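Local coordinates for protein benzoate 1,2-dioxygenase beta subunit (Burkholderia mallei ATCC 23344, PDB 3E99) that probably forms, as the small non-catalytic beta subunit, part of the Rieske-type oxygenase that dihydroxylates benzoate at ring positions 1 and 2, at residues A[111-116]-A[128-133]; A[105-110]-A[134-139]. One frame throughout, in Å; residues are numbered along the deposited sequence.

Contact 1: residues A[111-116]-A[128-133]; sequences FNWHTL and GMSRYA
The carbonyl oxygen of F111 takes the amide of S130 (S130 N to F111 O, 2.8 Å), and the CA-H of M129 also points to this oxygen. F111 N returns the bond to S130 O at 2.9 Å. W113 and G128 form the next such pair, through W113 N to G128 O and G128 N to W113 O. The two strands are antiparallel, and N112 faces M129 in the non-hydrogen-bonded pair between.

F111, W113, S130 and Y132 share one face of the sheet. The F111 ring turns its edge to the face of Y132, centroids 5.1 Å apart and planes at 73°. S130 CB sits over a face of the F111 ring, 4.0 Å from its centroid. W113 CG sits between the backbone N and the carbonyl carbon (chi1 56°), which lays the indole over the backbone of G128. G128 CA makes a CH-pi contact with its five-membered ring. W113 NE1 ends 3.0 Å from S130 OG.

Y132 OH bonds to E17 and K146, while N112 ND2 on the other face bonds to H92 O of the second subunit. The ring-lined face is thus buried within the subunit, whereas the N112 side makes a polar link to a neighbour.

Contact 2: residues A[105-110]-A[134-139]; sequences DVHTVR and IDFSGD
H107 and F136 both hold their rings anti to the carbonyl carbon (chi1 near -73° in each), and this brings the rings together across the strand ends. H107 CD2 approaches F136 CD1 at 3.8 Å, with the ring planes at 88°. F136 CE1 also comes near H107 CB. The backbone oxygen of D105 lies at the edge of the F136 ring, near its plane.

That same backbone oxygen accepts the amide of F136 (F136 N to D105 O, 2.7 Å) in a nearly straight bond, 170° at the hydrogen. H107 and I134 exchange two more backbone bonds: H107 N to I134 O at 2.9 Å and I134 N to H107 O at 2.8 Å. V106 and D135 form the non-hydrogen-bonded pair between.

D135 OD1 accepts both S137 OG, at 2.6 Å, and S137 N, at 2.9 Å. Both donors come from the same face of the carboxylate. The hydrogen bond from S137 N makes an Asx turn as the chain leaves the strand. D135 OD2 has a salt bridge to R34. D105 CB lies 3.6 Å from S137 N.

I10 of helix 7-22 touches H107, V109 and F136. The chemistry implies a turn held in part by the D135 carboxylate, with aromatic and aliphatic groups packed under the helix.

How the contacts relate
Both contacts join strand 106-119 to strand 122-135, the two arms of one beta hairpin. Their centres are about 17 Å apart. Along the chain, 105-110 runs straight into 111-116, and 128-133 runs straight into 134-139. Contact 1 is therefore nearer the hairpin turn, and contact 2 lies at the open end. The ladder is continuous between them: Y132 O of contact 1 lies 2.9 Å from V109 N of contact 2, a probable hydrogen bond. Strands 89-103 and 142-150 flank the hairpin in a mixed sheet, consistent with the NTF2-like fold. Contact 1 is buried beside other subunits of the trimer, while contact 2 reaches the partly exposed sheet end.

Contact 1: residues A[111-116]-A[128-133]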
ATOM      1  N   PHE A 111      -5.195 -10.799  -2.230  1.00 21.42           N
ATOM      2  CA  PHE A 111      -4.614  -9.490  -1.917  1.00 23.13           C
ATOM      3  C   PHE A 111      -4.611  -8.609  -3.162  1.00 20.16           C
ATOM      4  O   PHE A 111      -4.718  -9.120  -4.283  1.00 22.96           O
ATOM      5  CB  PHE A 111      -3.187  -9.576  -1.256  1.00 23.26           C
ATOM      6  CG  PHE A 111      -2.135 -10.257  -2.094  1.00 19.29           C
ATOM      7  CD1 PHE A 111      -1.420  -9.567  -3.081  1.00 18.27           C
ATOM      8  CD2 PHE A 111      -1.927 -11.603  -1.978  1.00 25.43           C
ATOM      9  CE1 PHE A 111      -0.509 -10.197  -3.849  1.00 19.75           C
ATOM     10  CE2 PHE A 111      -1.028 -12.241  -2.771  1.00 21.73           C
ATOM     11  CZ  PHE A 111      -0.300 -11.545  -3.709  1.00 24.88           C
ATOM     12  N   ASN A 112      -4.546  -7.279  -2.975  1.00 20.31           N
ATOM     13  CA  ASN A 112      -4.376  -6.352  -4.101  1.00 21.02           C
ATOM     14  C   ASN A 112      -2.911  -5.986  -4.184  1.00 24.00           C
ATOM     15  O   ASN A 112      -2.175  -6.082  -3.196  1.00 22.05           O
ATOM     16  CB  ASN A 112      -5.238  -5.094  -3.889  1.00 22.79           C
ATOM     17  CG  ASN A 112      -6.716  -5.399  -3.933  1.00 22.55           C
ATOM     18  OD1 ASN A 112      -7.100  -6.483  -4.390  1.00 22.79           O
ATOM     19  ND2 ASN A 112      -7.558  -4.455  -3.474  1.00 20.76           N
ATOM     20  N   TRP A 113      -2.469  -5.516  -5.332  1.00 22.37           N
ATOM     21  CA  TRP A 113      -1.072  -5.187  -5.473  1.00 20.93           C
ATOM     22  C   TRP A 113      -0.916  -4.137  -6.559  1.00 21.79           C
ATOM     23  O   TRP A 113      -1.824  -3.862  -7.365  1.00 23.08           O
ATOM     24  CB  TRP A 113      -0.250  -6.476  -5.778  1.00 19.06           C
ATOM     25  CG  TRP A 113      -0.777  -7.161  -6.975  1.00 21.71           C
ATOM     26  CD1 TRP A 113      -1.664  -8.223  -6.989  1.00 23.88           C
ATOM     27  CD2 TRP A 113      -0.482  -6.874  -8.341  1.00 23.58           C
ATOM     28  NE1 TRP A 113      -1.930  -8.586  -8.258  1.00 25.89           N
ATOM     29  CE2 TRP A 113      -1.222  -7.794  -9.120  1.00 27.58           C
ATOM     30  CE3 TRP A 113       0.356  -5.955  -8.999  1.00 23.90           C
ATOM     31  CZ2 TRP A 113      -1.196  -7.791 -10.494  1.00 23.84           C
ATOM     32  CZ3 TRP A 113       0.402  -5.973 -10.354  1.00 22.36           C
ATOM     33  CH2 TRP A 113      -0.368  -6.890 -11.106  1.00 24.47           C
ATOM     34  N   HIS A 114       0.223  -3.475  -6.498  1.00 22.66           N
ATOM     35  CA  HIS A 114       0.559  -2.363  -7.349  1.00 19.25           C
ATOM     36  C   HIS A 114       2.084  -2.408  -7.414  1.00 19.38           C
ATOM     37  O   HIS A 114       2.793  -2.226  -6.433  1.00 22.07           O
ATOM     38  CB  HIS A 114       0.052  -1.025  -6.781  1.00 20.09           C
ATOM     39  CG  HIS A 114       0.454   0.182  -7.572  1.00 18.30           C
ATOM     40  ND1 HIS A 114       0.637   1.424  -7.000  1.00 23.23           N
ATOM     41  CD2 HIS A 114       0.711   0.338  -8.894  1.00 25.70           C
ATOM     42  CE1 HIS A 114       0.967   2.299  -7.940  1.00 22.73           C
ATOM     43  NE2 HIS A 114       1.038   1.658  -9.097  1.00 20.90           N
ATOM     44  N   THR A 115       2.586  -2.713  -8.593  1.00 20.82           N
ATOM     45  CA  THR A 115       3.970  -2.708  -8.833  1.00 22.00           C
ATOM     46  C   THR A 115       4.275  -1.470  -9.621  1.00 20.47           C
ATOM     47  O   THR A 115       3.669  -1.224 -10.660  1.00 23.24           O
ATOM     48  CB  THR A 115       4.377  -3.931  -9.671  1.00 21.61           C
ATOM     49  OG1 THR A 115       3.940  -5.102  -8.982  1.00 25.81           O
ATOM     50  CG2 THR A 115       5.916  -3.957  -9.805  1.00 21.04           C
ATOM     51  N   LEU A 116       5.258  -0.729  -9.141  1.00 22.00           N
ATOM     52  CA  LEU A 116       5.743   0.436  -9.827  1.00 21.86           C
ATOM     53  C   LEU A 116       7.077   0.027 -10.489  1.00 23.83           C
ATOM     54  O   LEU A 116       7.812  -0.762  -9.941  1.00 24.59           O
ATOM     55  CB  LEU A 116       5.907   1.554  -8.807  1.00 21.82           C
ATOM     56  CG  LEU A 116       4.598   2.249  -8.429  1.00 21.35           C
ATOM     57  CD1 LEU A 116       4.706   2.896  -7.064  1.00 24.16           C
ATOM     58  CD2 LEU A 116       4.157   3.254  -9.517  1.00 23.43           C
ATOM     59  N   GLY A 128      -3.580  -4.956  -9.643  1.00 21.46           N
ATOM     60  CA  GLY A 128      -4.629  -5.938  -9.685  1.00 22.41           C
ATOM     61  C   GLY A 128      -4.762  -6.714  -8.400  1.00 22.82           C
ATOM     62  O   GLY A 128      -4.438  -6.193  -7.306  1.00 22.75           O
HETATM   63  N   MSE A 129      -5.282  -7.936  -8.528  1.00 21.27           N
HETATM   64  CA  MSE A 129      -5.532  -8.812  -7.398  1.00 26.54           C
HETATM   65  C   MSE A 129      -4.821 -10.129  -7.644  1.00 25.54           C
HETATM   66  O   MSE A 129      -4.580 -10.531  -8.798  1.00 25.88           O
HETATM   67  CB  MSE A 129      -7.041  -9.006  -7.286  1.00 27.51           C
HETATM   68  CG  MSE A 129      -7.489 -10.060  -6.384  1.00 34.37           C
HETATM   69 SE   MSE A 129      -7.653 -11.736  -7.356  0.75 32.87          SE
HETATM   70  CE  MSE A 129      -8.023 -12.488  -5.899  1.00 25.54           C
ATOM     71  N   SER A 130      -4.479 -10.805  -6.564  1.00 23.39           N
ATOM     72  CA  SER A 130      -3.904 -12.119  -6.649  1.00 24.73           C
ATOM     73  C   SER A 130      -4.488 -13.015  -5.580  1.00 23.60           C
ATOM     74  O   SER A 130      -4.918 -12.507  -4.530  1.00 23.62           O
ATOM     75  CB  SER A 130      -2.366 -12.042  -6.516  1.00 23.34           C
ATOM     76  OG  SER A 130      -1.813 -11.531  -7.705  1.00 23.67           O
ATOM     77  N   ARG A 131      -4.562 -14.318  -5.899  1.00 24.00           N
ATOM     78  CA  ARG A 131      -4.880 -15.380  -4.971  1.00 25.09           C
ATOM     79  C   ARG A 131      -3.719 -16.362  -4.907  1.00 22.97           C
ATOM     80  O   ARG A 131      -3.238 -16.868  -5.913  1.00 23.99           O
ATOM     81  CB  ARG A 131      -6.185 -16.103  -5.365  1.00 25.71           C
ATOM     82  CG  ARG A 131      -6.597 -17.165  -4.393  1.00 28.28           C
ATOM     83  CD  ARG A 131      -8.002 -17.724  -4.665  1.00 28.88           C
ATOM     84  NE  ARG A 131      -9.024 -16.726  -4.340  1.00 25.38           N
ATOM     85  CZ  ARG A 131      -9.735 -16.019  -5.239  1.00 23.43           C
ATOM     86  NH1 ARG A 131      -9.581 -16.207  -6.536  1.00 29.21           N
ATOM     87  NH2 ARG A 131     -10.607 -15.124  -4.812  1.00 33.62           N
ATOM     88  N   TYR A 132      -3.231 -16.603  -3.703  1.00 24.83           N
ATOM     89  CA  TYR A 132      -2.171 -17.574  -3.474  1.00 25.40           C
ATOM     90  C   TYR A 132      -2.683 -18.721  -2.582  1.00 24.77           C
ATOM     91  O   TYR A 132      -3.376 -18.474  -1.608  1.00 22.81           O
ATOM     92  CB  TYR A 132      -1.000 -16.926  -2.753  1.00 25.68           C
ATOM     93  CG  TYR A 132       0.015 -16.141  -3.546  1.00 23.32           C
ATOM     94  CD1 TYR A 132      -0.330 -15.420  -4.682  1.00 28.53           C
ATOM     95  CD2 TYR A 132       1.312 -15.969  -3.022  1.00 23.77           C
ATOM     96  CE1 TYR A 132       0.626 -14.659  -5.353  1.00 25.31           C
ATOM     97  CE2 TYR A 132       2.248 -15.168  -3.647  1.00 23.54           C
ATOM     98  CZ  TYR A 132       1.920 -14.537  -4.817  1.00 21.64           C
ATOM     99  OH  TYR A 132       2.876 -13.763  -5.440  1.00 24.10           O
ATOM    100  N   ALA A 133      -2.326 -19.961  -2.919  1.00 24.25           N
ATOM    101  CA  ALA A 133      -2.332 -21.079  -1.967  1.00 23.65           C
ATOM    102  C   ALA A 133      -0.888 -21.392  -1.632  1.00 21.37           C
ATOM    103  O   ALA A 133      -0.074 -21.621  -2.542  1.00 23.01           O
ATOM    104  CB  ALA A 133      -3.007 -22.311  -2.569  1.00 24.05           C
TER

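Contact 2: residues A[105-110]-A[134-139]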
ATOM      1  N   ASP A 105      -1.901 -27.438   6.449  1.00 30.47           N
ATOM      2  CA  ASP A 105      -0.849 -26.423   6.415  1.00 30.29           C
ATOM      3  C   ASP A 105      -0.860 -25.627   5.098  1.00 31.33           C
ATOM      4  O   ASP A 105       0.073 -24.847   4.839  1.00 29.68           O
ATOM      5  CB  ASP A 105       0.514 -27.086   6.608  1.00 33.43           C
ATOM      6  CG  ASP A 105       0.741 -27.583   8.038  1.00 28.75           C
ATOM      7  OD1 ASP A 105       0.356 -26.869   8.997  1.00 42.41           O
ATOM      8  OD2 ASP A 105       1.321 -28.678   8.180  1.00 42.65           O
ATOM      9  N   VAL A 106      -1.901 -25.827   4.271  1.00 29.54           N
ATOM     10  CA  VAL A 106      -2.070 -25.043   3.055  1.00 27.67           C
ATOM     11  C   VAL A 106      -3.064 -23.904   3.291  1.00 25.92           C
ATOM     12  O   VAL A 106      -4.263 -24.119   3.549  1.00 24.01           O
ATOM     13  CB  VAL A 106      -2.502 -25.851   1.846  1.00 27.93           C
ATOM     14  CG1 VAL A 106      -2.513 -24.946   0.630  1.00 30.16           C
ATOM     15  CG2 VAL A 106      -1.560 -27.092   1.589  1.00 25.14           C
ATOM     16  N   HIS A 107      -2.546 -22.694   3.135  1.00 24.41           N
ATOM     17  CA  HIS A 107      -3.263 -21.473   3.456  1.00 23.89           C
ATOM     18  C   HIS A 107      -3.524 -20.702   2.180  1.00 26.00           C
ATOM     19  O   HIS A 107      -2.620 -20.539   1.367  1.00 24.01           O
ATOM     20  CB  HIS A 107      -2.441 -20.645   4.433  1.00 25.05           C
ATOM     21  CG  HIS A 107      -2.430 -21.204   5.819  1.00 23.42           C
ATOM     22  ND1 HIS A 107      -3.288 -20.764   6.796  1.00 28.20           N
ATOM     23  CD2 HIS A 107      -1.682 -22.185   6.382  1.00 28.39           C
ATOM     24  CE1 HIS A 107      -3.077 -21.453   7.904  1.00 34.71           C
ATOM     25  NE2 HIS A 107      -2.109 -22.323   7.682  1.00 26.06           N
ATOM     26  N   THR A 108      -4.772 -20.281   1.980  1.00 25.06           N
ATOM     27  CA  THR A 108      -5.162 -19.555   0.791  1.00 22.09           C
ATOM     28  C   THR A 108      -5.547 -18.129   1.179  1.00 25.14           C
ATOM     29  O   THR A 108      -6.361 -17.925   2.089  1.00 26.25           O
ATOM     30  CB  THR A 108      -6.327 -20.269   0.067  1.00 25.09           C
ATOM     31  OG1 THR A 108      -5.942 -21.610  -0.295  1.00 24.01           O
ATOM     32  CG2 THR A 108      -6.737 -19.526  -1.221  1.00 25.14           C
ATOM     33  N   VAL A 109      -4.961 -17.140   0.478  1.00 25.68           N
ATOM     34  CA  VAL A 109      -5.182 -15.725   0.751  1.00 25.42           C
ATOM     35  C   VAL A 109      -5.414 -14.987  -0.570  1.00 23.99           C
ATOM     36  O   VAL A 109      -4.992 -15.465  -1.640  1.00 25.08           O
ATOM     37  CB  VAL A 109      -3.960 -15.097   1.454  1.00 29.35           C
ATOM     38  CG1 VAL A 109      -3.742 -15.777   2.847  1.00 31.19           C
ATOM     39  CG2 VAL A 109      -2.727 -15.263   0.586  1.00 25.09           C
ATOM     40  N   ARG A 110      -6.065 -13.840  -0.500  1.00 23.12           N
ATOM     41  CA  ARG A 110      -6.144 -12.927  -1.644  1.00 22.77           C
ATOM     42  C   ARG A 110      -5.608 -11.586  -1.244  1.00 23.74           C
ATOM     43  O   ARG A 110      -5.581 -11.231  -0.044  1.00 21.39           O
ATOM     44  CB  ARG A 110      -7.567 -12.771  -2.136  1.00 23.72           C
ATOM     45  CG  ARG A 110      -8.485 -12.049  -1.203  1.00 25.17           C
ATOM     46  CD  ARG A 110      -9.818 -11.848  -1.781  1.00 28.57           C
ATOM     47  NE  ARG A 110      -9.862 -10.846  -2.830  1.00 26.96           N
ATOM     48  CZ  ARG A 110     -10.797 -10.810  -3.773  1.00 33.98           C
ATOM     49  NH1 ARG A 110     -11.770 -11.717  -3.818  1.00 33.84           N
ATOM     50  NH2 ARG A 110     -10.794  -9.830  -4.656  1.00 26.72           N
ATOM     51  N   ILE A 134      -0.574 -21.410  -0.343  1.00 23.45           N
ATOM     52  CA  ILE A 134       0.795 -21.530   0.124  1.00 25.72           C
ATOM     53  C   ILE A 134       0.880 -22.675   1.129  1.00 28.28           C
ATOM     54  O   ILE A 134       0.143 -22.682   2.110  1.00 26.96           O
ATOM     55  CB  ILE A 134       1.269 -20.249   0.832  1.00 25.28           C
ATOM     56  CG1 ILE A 134       1.088 -19.014  -0.040  1.00 21.91           C
ATOM     57  CG2 ILE A 134       2.721 -20.392   1.247  1.00 20.29           C
ATOM     58  CD1 ILE A 134       0.994 -17.723   0.752  1.00 28.41           C
ATOM     59  N   ASP A 135       1.807 -23.597   0.885  1.00 26.13           N
ATOM     60  CA  ASP A 135       2.064 -24.746   1.744  1.00 24.60           C
ATOM     61  C   ASP A 135       3.094 -24.406   2.813  1.00 26.62           C
ATOM     62  O   ASP A 135       4.275 -24.105   2.512  1.00 25.55           O
ATOM     63  CB  ASP A 135       2.570 -25.905   0.878  1.00 27.12           C
ATOM     64  CG  ASP A 135       2.872 -27.168   1.679  1.00 29.62           C
ATOM     65  OD1 ASP A 135       2.569 -27.255   2.895  1.00 27.01           O
ATOM     66  OD2 ASP A 135       3.422 -28.079   1.059  1.00 26.89           O
ATOM     67  N   PHE A 136       2.647 -24.376   4.064  1.00 24.28           N
ATOM     68  CA  PHE A 136       3.544 -24.097   5.177  1.00 26.49           C
ATOM     69  C   PHE A 136       4.034 -25.346   5.919  1.00 27.87           C
ATOM     70  O   PHE A 136       4.606 -25.238   7.005  1.00 30.00           O
ATOM     71  CB  PHE A 136       2.890 -23.142   6.172  1.00 28.36           C
ATOM     72  CG  PHE A 136       2.800 -21.709   5.692  1.00 27.06           C
ATOM     73  CD1 PHE A 136       1.732 -21.281   4.906  1.00 27.83           C
ATOM     74  CD2 PHE A 136       3.773 -20.784   6.050  1.00 29.77           C
ATOM     75  CE1 PHE A 136       1.634 -19.974   4.493  1.00 32.02           C
ATOM     76  CE2 PHE A 136       3.658 -19.451   5.641  1.00 29.36           C
ATOM     77  CZ  PHE A 136       2.609 -19.066   4.853  1.00 25.55           C
ATOM     78  N   SER A 137       3.868 -26.520   5.331  1.00 30.55           N
ATOM     79  CA  SER A 137       4.256 -27.764   6.004  1.00 28.69           C
ATOM     80  C   SER A 137       5.787 -27.952   6.157  1.00 31.24           C
ATOM     81  O   SER A 137       6.243 -28.525   7.147  1.00 31.73           O
ATOM     82  CB  SER A 137       3.651 -28.954   5.275  1.00 28.82           C
ATOM     83  OG  SER A 137       4.150 -29.040   3.965  1.00 26.28           O
ATOM     84  N   GLY A 138       6.570 -27.437   5.211  1.00 32.52           N
ATOM     85  CA  GLY A 138       8.048 -27.518   5.288  1.00 32.96           C
ATOM     86  C   GLY A 138       8.689 -26.453   6.165  1.00 34.13           C
ATOM     87  O   GLY A 138       8.007 -25.666   6.804  1.00 34.44           O
ATOM     88  N   ASP A 139      10.015 -26.402   6.182  1.00 35.88           N
ATOM     89  CA  ASP A 139      10.699 -25.401   6.983  1.00 37.95           C
ATOM     90  C   ASP A 139      10.610 -24.017   6.340  1.00 38.05           C
ATOM     91  O   ASP A 139      10.692 -23.003   7.046  1.00 41.02           O
ATOM     92  CB  ASP A 139      12.153 -25.813   7.236  1.00 40.13           C
ATOM     93  CG  ASP A 139      12.251 -27.056   8.102  1.00 46.43           C
ATOM     94  OD1 ASP A 139      11.670 -27.084   9.221  1.00 50.09           O
ATOM     95  OD2 ASP A 139      12.909 -28.018   7.651  1.00 57.36           O
TER